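Local coordinates for ferric-siderophore receptor protein (Streptomyces coelicolor, PDB 2X4L) that probably binds ferric siderophores as the extracellular solute-binding receptor of an iron-uptake transporter, at residues D261-D266 with G280-L285; E248-S251 with D256-P259; Q292-S297 with A315-N320. All coordinates share one frame; numbering follows the deposited sequence.

Contact 1 of 3, residues D261-D266 with G280-L285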
loop_
_atom_site.group_PDB
_atom_site.type_symbol
_atom_site.label_atom_id
_atom_site.label_comp_id
_atom_site.label_asym_id
_atom_site.label_seq_id
_atom_site.Cartn_x
_atom_site.Cartn_y
_atom_site.Cartn_z
ATOM N N ASP A 261 -16.911 12.740 8.143
ATOM C CA ASP A 261 -16.344 14.039 8.220
ATOM C C ASP A 261 -15.080 14.180 7.349
ATOM O O ASP A 261 -14.817 15.225 6.747
ATOM C CB ASP A 261 -16.018 14.385 9.671
ATOM C CG ASP A 261 -17.214 14.233 10.528
ATOM O OD1 ASP A 261 -18.276 14.807 10.191
ATOM O OD2 ASP A 261 -17.286 13.387 11.445
ATOM N N VAL A 262 -14.278 13.104 7.295
ATOM C CA VAL A 262 -13.066 13.079 6.456
ATOM C C VAL A 262 -13.196 11.806 5.620
ATOM O O VAL A 262 -13.527 10.716 6.167
ATOM C CB VAL A 262 -11.780 12.971 7.315
ATOM C CG1 VAL A 262 -10.588 12.734 6.424
ATOM C CG2 VAL A 262 -11.640 14.241 8.124
ATOM N N ILE A 263 -12.988 11.931 4.318
ATOM C CA ILE A 263 -12.936 10.715 3.432
ATOM C C ILE A 263 -11.519 10.549 2.908
ATOM O O ILE A 263 -10.917 11.534 2.430
ATOM C CB ILE A 263 -13.931 10.876 2.301
ATOM C CG1 ILE A 263 -15.300 11.102 2.866
ATOM C CG2 ILE A 263 -13.859 9.612 1.379
ATOM C CD1 ILE A 263 -16.419 11.386 1.713
ATOM N N ILE A 264 -10.980 9.307 3.030
ATOM C CA ILE A 264 -9.668 8.979 2.513
ATOM C C ILE A 264 -9.869 8.050 1.323
ATOM O O ILE A 264 -10.520 6.970 1.481
ATOM C CB ILE A 264 -8.749 8.465 3.591
ATOM C CG1 ILE A 264 -9.143 7.102 4.227
ATOM C CG2 ILE A 264 -8.744 9.577 4.773
ATOM C CD1 ILE A 264 -8.128 6.492 5.246
ATOM N N MET A 265 -9.461 8.499 0.130
ATOM C CA MET A 265 -9.780 7.786 -1.109
ATOM C C MET A 265 -8.535 7.107 -1.694
ATOM O O MET A 265 -7.493 7.717 -1.887
ATOM C CB MET A 265 -10.312 8.771 -2.154
ATOM C CG MET A 265 -11.761 9.278 -1.805
ATOM S SD MET A 265 -12.959 8.042 -1.709
ATOM C CE MET A 265 -13.043 7.509 -3.427
ATOM N N ASP A 266 -8.731 5.848 -2.067
ATOM C CA ASP A 266 -7.738 5.024 -2.738
ATOM C C ASP A 266 -7.042 5.850 -3.842
ATOM O O ASP A 266 -7.705 6.438 -4.736
ATOM C CB ASP A 266 -8.509 3.860 -3.379
ATOM C CG ASP A 266 -7.637 2.683 -3.827
ATOM O OD1 ASP A 266 -6.453 2.811 -4.076
ATOM O OD2 ASP A 266 -8.304 1.628 -3.946
ATOM N N GLY A 280 -23.002 12.997 -9.004
ATOM C CA GLY A 280 -23.653 14.041 -8.193
ATOM C C GLY A 280 -23.833 13.752 -6.728
ATOM O O GLY A 280 -23.664 14.622 -5.892
ATOM N N THR A 281 -24.047 12.480 -6.419
ATOM C CA THR A 281 -24.196 12.053 -5.031
ATOM C C THR A 281 -22.890 12.260 -4.254
ATOM O O THR A 281 -22.903 12.617 -3.100
ATOM C CB THR A 281 -24.603 10.580 -4.984
ATOM O OG1 THR A 281 -25.784 10.431 -5.820
ATOM C CG2 THR A 281 -25.026 10.229 -3.595
ATOM N N TRP A 282 -21.765 11.958 -4.900
ATOM C CA TRP A 282 -20.435 12.231 -4.306
ATOM C C TRP A 282 -20.207 13.737 -4.075
ATOM O O TRP A 282 -19.760 14.173 -2.997
ATOM C CB TRP A 282 -19.404 11.654 -5.279
ATOM C CG TRP A 282 -17.983 12.209 -4.998
ATOM C CD1 TRP A 282 -17.370 13.303 -5.563
ATOM C CD2 TRP A 282 -17.057 11.685 -4.027
ATOM N NE1 TRP A 282 -16.117 13.501 -4.986
ATOM C CE2 TRP A 282 -15.917 12.516 -4.055
ATOM C CE3 TRP A 282 -17.115 10.617 -3.069
ATOM C CZ2 TRP A 282 -14.800 12.308 -3.240
ATOM C CZ3 TRP A 282 -15.970 10.408 -2.286
ATOM C CH2 TRP A 282 -14.847 11.284 -2.383
ATOM N N LYS A 283 -20.507 14.515 -5.102
ATOM C CA LYS A 283 -20.206 15.949 -5.043
ATOM C C LYS A 283 -21.028 16.628 -3.970
ATOM O O LYS A 283 -20.634 17.710 -3.468
ATOM C CB LYS A 283 -20.539 16.593 -6.424
ATOM C CG LYS A 283 -19.545 16.215 -7.522
ATOM C CD LYS A 283 -19.548 17.189 -8.708
ATOM C CE LYS A 283 -20.645 16.829 -9.658
ATOM N NZ LYS A 283 -20.152 17.091 -11.036
ATOM N N GLN A 284 -22.116 16.016 -3.599
ATOM C CA GLN A 284 -22.931 16.546 -2.554
ATOM C C GLN A 284 -22.609 16.078 -1.141
ATOM O O GLN A 284 -23.217 16.470 -0.232
ATOM C CB GLN A 284 -24.386 16.328 -2.874
ATOM C CG GLN A 284 -24.826 17.185 -4.086
ATOM C CD GLN A 284 -24.639 18.684 -3.852
ATOM O OE1 GLN A 284 -23.941 19.385 -4.609
ATOM N NE2 GLN A 284 -25.255 19.179 -2.796
ATOM N N LEU A 285 -21.598 15.228 -1.002
ATOM C CA LEU A 285 -21.193 14.751 0.318
ATOM C C LEU A 285 -20.681 15.896 1.194
ATOM O O LEU A 285 -19.887 16.720 0.742
ATOM C CB LEU A 285 -20.122 13.665 0.191
ATOM C CG LEU A 285 -20.605 12.287 -0.266
ATOM C CD1 LEU A 285 -19.433 11.327 -0.408
ATOM C CD2 LEU A 285 -21.643 11.733 0.698
#
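Leu-285 N donates to Trp-282 O at 2.9 Å, a bond that closes the end of the short helix 280-283 and brings both side chains to bear on strand 262-266. The helix belongs to a beta-alpha-beta crossover, in which the chain leaves strand 262-266, packs this helix and the next, 286-289, against the sheet, and returns as the parallel neighbour 293-296.

Across the contact everything is apolar. In Trp-282 a chi1 of 164° turns the indole away from the backbone N and carries it off the helix until its six-membered ring meets the strand. Met-265 comes from the opposite direction: its CG lies 3.7 Å from Trp-282 CH2, and its chain, bent at chi2 and chi3, folds the sulfur back beside the indole. Met-265 SD sits 4.8 Å from the centroid of the six-membered ring of Trp-282, 62° off the normal, an oblique Met-aromatic contact. Val-288 of the following helix also packs on the indole.

Two residues earlier in the strand, Ile-263 points into the same layer. Its terminal methyl is shared, with CD1 4.1 Å from Trp-282 CZ3 and 3.7 Å from Leu-285 CD1, where the two aliphatic chains cross nearly at right angles.

Contact 2 of 3, residues E248-S251 with D256-P259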
loop_
_atom_site.group_PDB
_atom_site.type_symbol
_atom_site.label_atom_id
_atom_site.label_comp_id
_atom_site.label_asym_id
_atom_site.label_seq_id
_atom_site.Cartn_x
_atom_site.Cartn_y
_atom_site.Cartn_z
ATOM N N GLU A 248 -17.357 -3.072 1.717
ATOM C CA GLU A 248 -18.778 -3.070 1.290
ATOM C C GLU A 248 -18.855 -2.359 -0.044
ATOM O O GLU A 248 -18.177 -1.312 -0.265
ATOM C CB GLU A 248 -19.580 -2.272 2.287
ATOM C CG GLU A 248 -21.094 -2.146 1.931
ATOM C CD GLU A 248 -21.837 -1.378 2.945
ATOM O OE1 GLU A 248 -21.237 -0.698 3.791
ATOM O OE2 GLU A 248 -23.079 -1.401 2.811
ATOM N N SER A 249 -19.630 -2.899 -0.987
ATOM C CA SER A 249 -19.846 -2.244 -2.312
ATOM C C SER A 249 -21.122 -1.462 -2.251
ATOM O O SER A 249 -22.198 -2.015 -1.924
ATOM C CB SER A 249 -19.929 -3.289 -3.413
ATOM O OG SER A 249 -18.747 -4.048 -3.430
ATOM N N LEU A 250 -21.050 -0.214 -2.654
ATOM C CA LEU A 250 -22.241 0.609 -2.711
ATOM C C LEU A 250 -22.453 1.137 -4.127
ATOM O O LEU A 250 -21.516 1.552 -4.833
ATOM C CB LEU A 250 -22.077 1.800 -1.808
ATOM C CG LEU A 250 -22.021 1.518 -0.307
ATOM C CD1 LEU A 250 -21.713 2.912 0.311
ATOM C CD2 LEU A 250 -23.338 0.935 0.169
ATOM N N SER A 251 -23.723 1.254 -4.523
ATOM C CA SER A 251 -24.001 1.954 -5.804
ATOM C C SER A 251 -23.688 3.417 -5.668
ATOM O O SER A 251 -23.711 3.948 -4.548
ATOM C CB SER A 251 -25.501 1.813 -6.175
ATOM O OG SER A 251 -25.779 0.460 -6.415
ATOM N N ASP A 256 -23.951 8.184 0.119
ATOM C CA ASP A 256 -24.266 8.868 1.366
ATOM C C ASP A 256 -24.767 7.965 2.516
ATOM O O ASP A 256 -25.237 8.445 3.533
ATOM C CB ASP A 256 -25.295 9.982 1.091
ATOM C CG ASP A 256 -26.575 9.447 0.376
ATOM O OD1 ASP A 256 -26.731 8.272 -0.036
ATOM O OD2 ASP A 256 -27.500 10.278 0.099
ATOM N N LYS A 257 -24.548 6.660 2.403
ATOM C CA LYS A 257 -25.010 5.745 3.434
ATOM C C LYS A 257 -24.557 6.097 4.835
ATOM O O LYS A 257 -25.354 5.949 5.798
ATOM C CB LYS A 257 -24.677 4.290 3.063
ATOM C CG LYS A 257 -25.103 3.264 4.060
ATOM C CD LYS A 257 -24.920 1.814 3.636
ATOM C CE LYS A 257 -25.358 0.927 4.777
ATOM N NZ LYS A 257 -25.292 -0.521 4.451
ATOM N N TYR A 258 -23.249 6.394 4.949
ATOM C CA TYR A 258 -22.615 6.641 6.232
ATOM C C TYR A 258 -22.211 8.114 6.349
ATOM O O TYR A 258 -21.487 8.657 5.517
ATOM C CB TYR A 258 -21.305 5.807 6.390
ATOM C CG TYR A 258 -21.564 4.350 6.208
ATOM C CD1 TYR A 258 -22.189 3.633 7.182
ATOM C CD2 TYR A 258 -21.146 3.723 5.074
ATOM C CE1 TYR A 258 -22.438 2.273 7.027
ATOM C CE2 TYR A 258 -21.369 2.397 4.883
ATOM C CZ TYR A 258 -22.057 1.670 5.894
ATOM O OH TYR A 258 -22.284 0.300 5.766
ATOM N N PRO A 259 -22.584 8.743 7.444
ATOM C CA PRO A 259 -22.126 10.139 7.629
ATOM C C PRO A 259 -20.584 10.091 7.903
ATOM O O PRO A 259 -20.116 9.273 8.718
ATOM C CB PRO A 259 -22.893 10.553 8.861
ATOM C CG PRO A 259 -24.194 9.717 8.717
ATOM C CD PRO A 259 -23.689 8.395 8.365
#
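Strand 248-251 and the loop 256-259 stand well apart, with the nearest alpha carbons, Leu-250 CA and Lys-257 CA, 8.5 Å from each other, and side chains alone span the gap.

The centre of the contact is the carboxylate of Glu-248, which reaches across on a fully extended chain, CG anti to the backbone N (chi1 178°). Each oxygen has its own donor. Tyr-258 OH gives a hydrogen bond to Glu-248 OE1; at 2.4 Å it is modelled very short, and the exact length is doubtful. OE1 arrives at the edge of the phenol ring and in its plane, while the carboxylate is turned 66° from that plane. Lys-257 NZ bonds to Glu-248 OE2 at 2.9 Å, completing a salt bridge through the syn lone pair, the one on the side of the other oxygen.

Lys-257 is stretched out along its whole length, and its methylenes work on two sides. Lys-257 CG lies 3.8 Å above the plane of the Tyr-258 ring, over its centre, so the aliphatic stem covers one face of the phenol. Farther along, Lys-257 CD meets Leu-250 CD2 at 3.9 Å, the two chains crossing almost perpendicularly. Pro-235 packs against both Glu-248 and Tyr-258, and Val-233 also touches the tyrosine, joining the loop to the region just after the short strand 231-232.

Glu-248 is a buried residue, and the salt bridge from Lys-257 NZ to its OE2 would be expected to favour the ionised carboxylate. If the length of the tyrosine bond is real, that second donor would probably help to hold the group against rotation about CG-CD.

Contact 3 of 3, residues Q292-S297 with A315-N320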
loop_
_atom_site.group_PDB
_atom_site.type_symbol
_atom_site.label_atom_id
_atom_site.label_comp_id
_atom_site.label_asym_id
_atom_site.label_seq_id
_atom_site.Cartn_x
_atom_site.Cartn_y
_atom_site.Cartn_z
ATOM N N GLN A 292 -12.757 18.100 2.741
ATOM C CA GLN A 292 -12.159 17.209 3.728
ATOM C C GLN A 292 -11.934 15.801 3.165
ATOM O O GLN A 292 -12.321 14.823 3.731
ATOM C CB GLN A 292 -13.004 17.202 5.019
ATOM C CG GLN A 292 -12.902 18.562 5.642
ATOM C CD GLN A 292 -13.765 18.798 6.864
ATOM O OE1 GLN A 292 -14.501 17.937 7.339
ATOM N NE2 GLN A 292 -13.653 19.999 7.384
ATOM N N VAL A 293 -11.359 15.739 1.990
ATOM C CA VAL A 293 -11.035 14.482 1.275
ATOM C C VAL A 293 -9.533 14.524 1.066
ATOM O O VAL A 293 -8.946 15.494 0.538
ATOM C CB VAL A 293 -11.772 14.418 -0.054
ATOM C CG1 VAL A 293 -11.448 13.112 -0.809
ATOM C CG2 VAL A 293 -13.352 14.482 0.149
ATOM N N ILE A 294 -8.879 13.417 1.419
ATOM C CA ILE A 294 -7.486 13.218 1.129
ATOM C C ILE A 294 -7.226 11.911 0.520
ATOM O O ILE A 294 -8.160 11.078 0.395
ATOM C CB ILE A 294 -6.633 13.352 2.427
ATOM C CG1 ILE A 294 -6.980 12.315 3.485
ATOM C CG2 ILE A 294 -6.691 14.820 2.967
ATOM C CD1 ILE A 294 -5.836 12.168 4.578
ATOM N N ALA A 295 -5.980 11.544 0.219
ATOM C CA ALA A 295 -5.660 10.201 -0.280
ATOM C C ALA A 295 -5.541 9.181 0.834
ATOM O O ALA A 295 -5.188 9.513 1.977
ATOM C CB ALA A 295 -4.335 10.275 -1.056
ATOM N N ARG A 296 -5.852 7.942 0.469
ATOM C CA ARG A 296 -5.475 6.788 1.194
ATOM C C ARG A 296 -4.561 5.953 0.269
ATOM O O ARG A 296 -4.903 5.855 -0.922
ATOM C CB ARG A 296 -6.694 5.891 1.494
ATOM C CG ARG A 296 -6.271 4.581 2.242
ATOM C CD ARG A 296 -7.442 3.575 2.429
ATOM N NE ARG A 296 -6.861 2.365 2.964
ATOM C CZ ARG A 296 -7.406 1.161 2.798
ATOM N NH1 ARG A 296 -8.558 0.996 2.081
ATOM N NH2 ARG A 296 -6.699 0.089 3.233
ATOM N N SER A 297 -3.520 5.308 0.830
ATOM C CA SER A 297 -2.736 4.341 0.046
ATOM C C SER A 297 -3.047 2.932 0.553
ATOM O O SER A 297 -2.450 2.482 1.550
ATOM C CB SER A 297 -1.246 4.664 0.222
ATOM O OG SER A 297 -0.944 5.895 -0.374
ATOM N N ALA A 315 -3.377 12.719 10.097
ATOM C CA ALA A 315 -3.388 13.646 11.217
ATOM C C ALA A 315 -3.811 15.089 10.857
ATOM O O ALA A 315 -4.643 15.682 11.539
ATOM C CB ALA A 315 -2.022 13.685 11.919
ATOM N N GLU A 316 -3.224 15.620 9.788
ATOM C CA GLU A 316 -3.548 16.969 9.342
ATOM C C GLU A 316 -5.051 17.101 9.045
ATOM O O GLU A 316 -5.674 18.098 9.414
ATOM C CB GLU A 316 -2.709 17.305 8.101
ATOM C CG GLU A 316 -3.013 18.698 7.544
ATOM C CD GLU A 316 -2.199 18.965 6.321
ATOM O OE1 GLU A 316 -2.139 18.178 5.359
ATOM O OE2 GLU A 316 -1.532 19.995 6.331
ATOM N N ALA A 317 -5.629 16.117 8.361
ATOM C CA ALA A 317 -6.992 16.198 7.995
ATOM C C ALA A 317 -7.869 16.206 9.263
ATOM O O ALA A 317 -8.768 17.026 9.411
ATOM C CB ALA A 317 -7.376 14.990 7.073
ATOM N N ILE A 318 -7.506 15.340 10.228
ATOM C CA ILE A 318 -8.308 15.283 11.462
ATOM C C ILE A 318 -8.152 16.543 12.295
ATOM O O ILE A 318 -9.125 17.069 12.834
ATOM C CB ILE A 318 -7.909 14.006 12.269
ATOM C CG1 ILE A 318 -8.439 12.753 11.486
ATOM C CG2 ILE A 318 -8.578 13.996 13.705
ATOM C CD1 ILE A 318 -7.885 11.446 12.135
ATOM N N GLU A 319 -6.934 17.037 12.382
ATOM C CA GLU A 319 -6.655 18.284 13.146
ATOM C C GLU A 319 -7.508 19.446 12.670
ATOM O O GLU A 319 -7.993 20.223 13.494
ATOM C CB GLU A 319 -5.133 18.667 13.007
ATOM C CG GLU A 319 -4.218 17.723 13.755
ATOM C CD GLU A 319 -2.810 17.695 13.230
ATOM O OE1 GLU A 319 -2.491 18.483 12.251
ATOM O OE2 GLU A 319 -1.988 16.875 13.738
ATOM N N ASN A 320 -7.708 19.506 11.356
ATOM C CA ASN A 320 -8.387 20.675 10.766
ATOM C C ASN A 320 -9.831 20.425 10.404
ATOM O O ASN A 320 -10.533 21.408 10.091
ATOM C CB ASN A 320 -7.555 21.097 9.618
ATOM C CG ASN A 320 -6.187 21.566 10.124
ATOM O OD1 ASN A 320 -5.140 20.861 10.032
ATOM N ND2 ASN A 320 -6.187 22.760 10.753
#
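No aromatic ring stands between Ile-294 and Ala-317, and no stack forms here; the flat group at the margin of the contact is the terminal amide of Gln-292. Its side chain passes beside the end of helix 304-320, near the backbone carbonyl of Asn-320, though the placement of the amide N and O is uncertain.

The real meeting is aliphatic. Ile-294 presents two branches to a single methyl: CD1 lies 4.1 Å from Ala-317 CB, and CG2 lies 4.2 Å from that same Ala-317 CB. With CG1 placed between the backbone N and the carbonyl carbon (chi1 62°), the two branches stand about equally far from the alanine. The closest approach of alpha carbons between the two segments is 6.8 Å, from Gln-292 CA to Ala-317 CA, and alanine's short side chain is consistent with it. Val-262, on the neighbouring strand, touches Ala-317 too, and Ile-294 also packs on Asn-313, one turn earlier in the helix.

Within the helix, Glu-319 N bonds to Ala-315 O at 2.8 Å and Asn-320 N to Glu-316 O at 3.1 Å. The helix is held from its other flank by helix 173-195, where Ile-318 packs on Leu-189 and Glu-319 forms a salt bridge with Arg-188. Just beyond that helix, Lys-196 NZ bonds to the carbonyls of Ile-318 and Glu-319.

A C-terminal helix laid on the sheet and backed by the long helix that joins the two lobes is consistent with the helix-linked two-lobed fold of the solute-binding protein 8 family.

Strand 262-266 connects contacts 1 and 3. Contact 1 lies on one face of its sheet and contact 3 on the other, their centres about 12 Å apart, giving an alpha/beta/alpha layering; the sheet itself joins them, with a probable hydrogen bond between Met-265 O and Arg-296 N at 2.9 Å. Contact 2 precedes both in the chain and is joined separately: its centre is about 10 Å from that of contact 1, which it touches where Leu-285 CD2 packs on Asp-256 CA at 3.9 Å. Contacts 2 and 3, about 19 Å apart between centres, do not meet. All three build the C-terminal lobe; as in relatives, the ferric siderophore is probably bound in the cleft between the lobes.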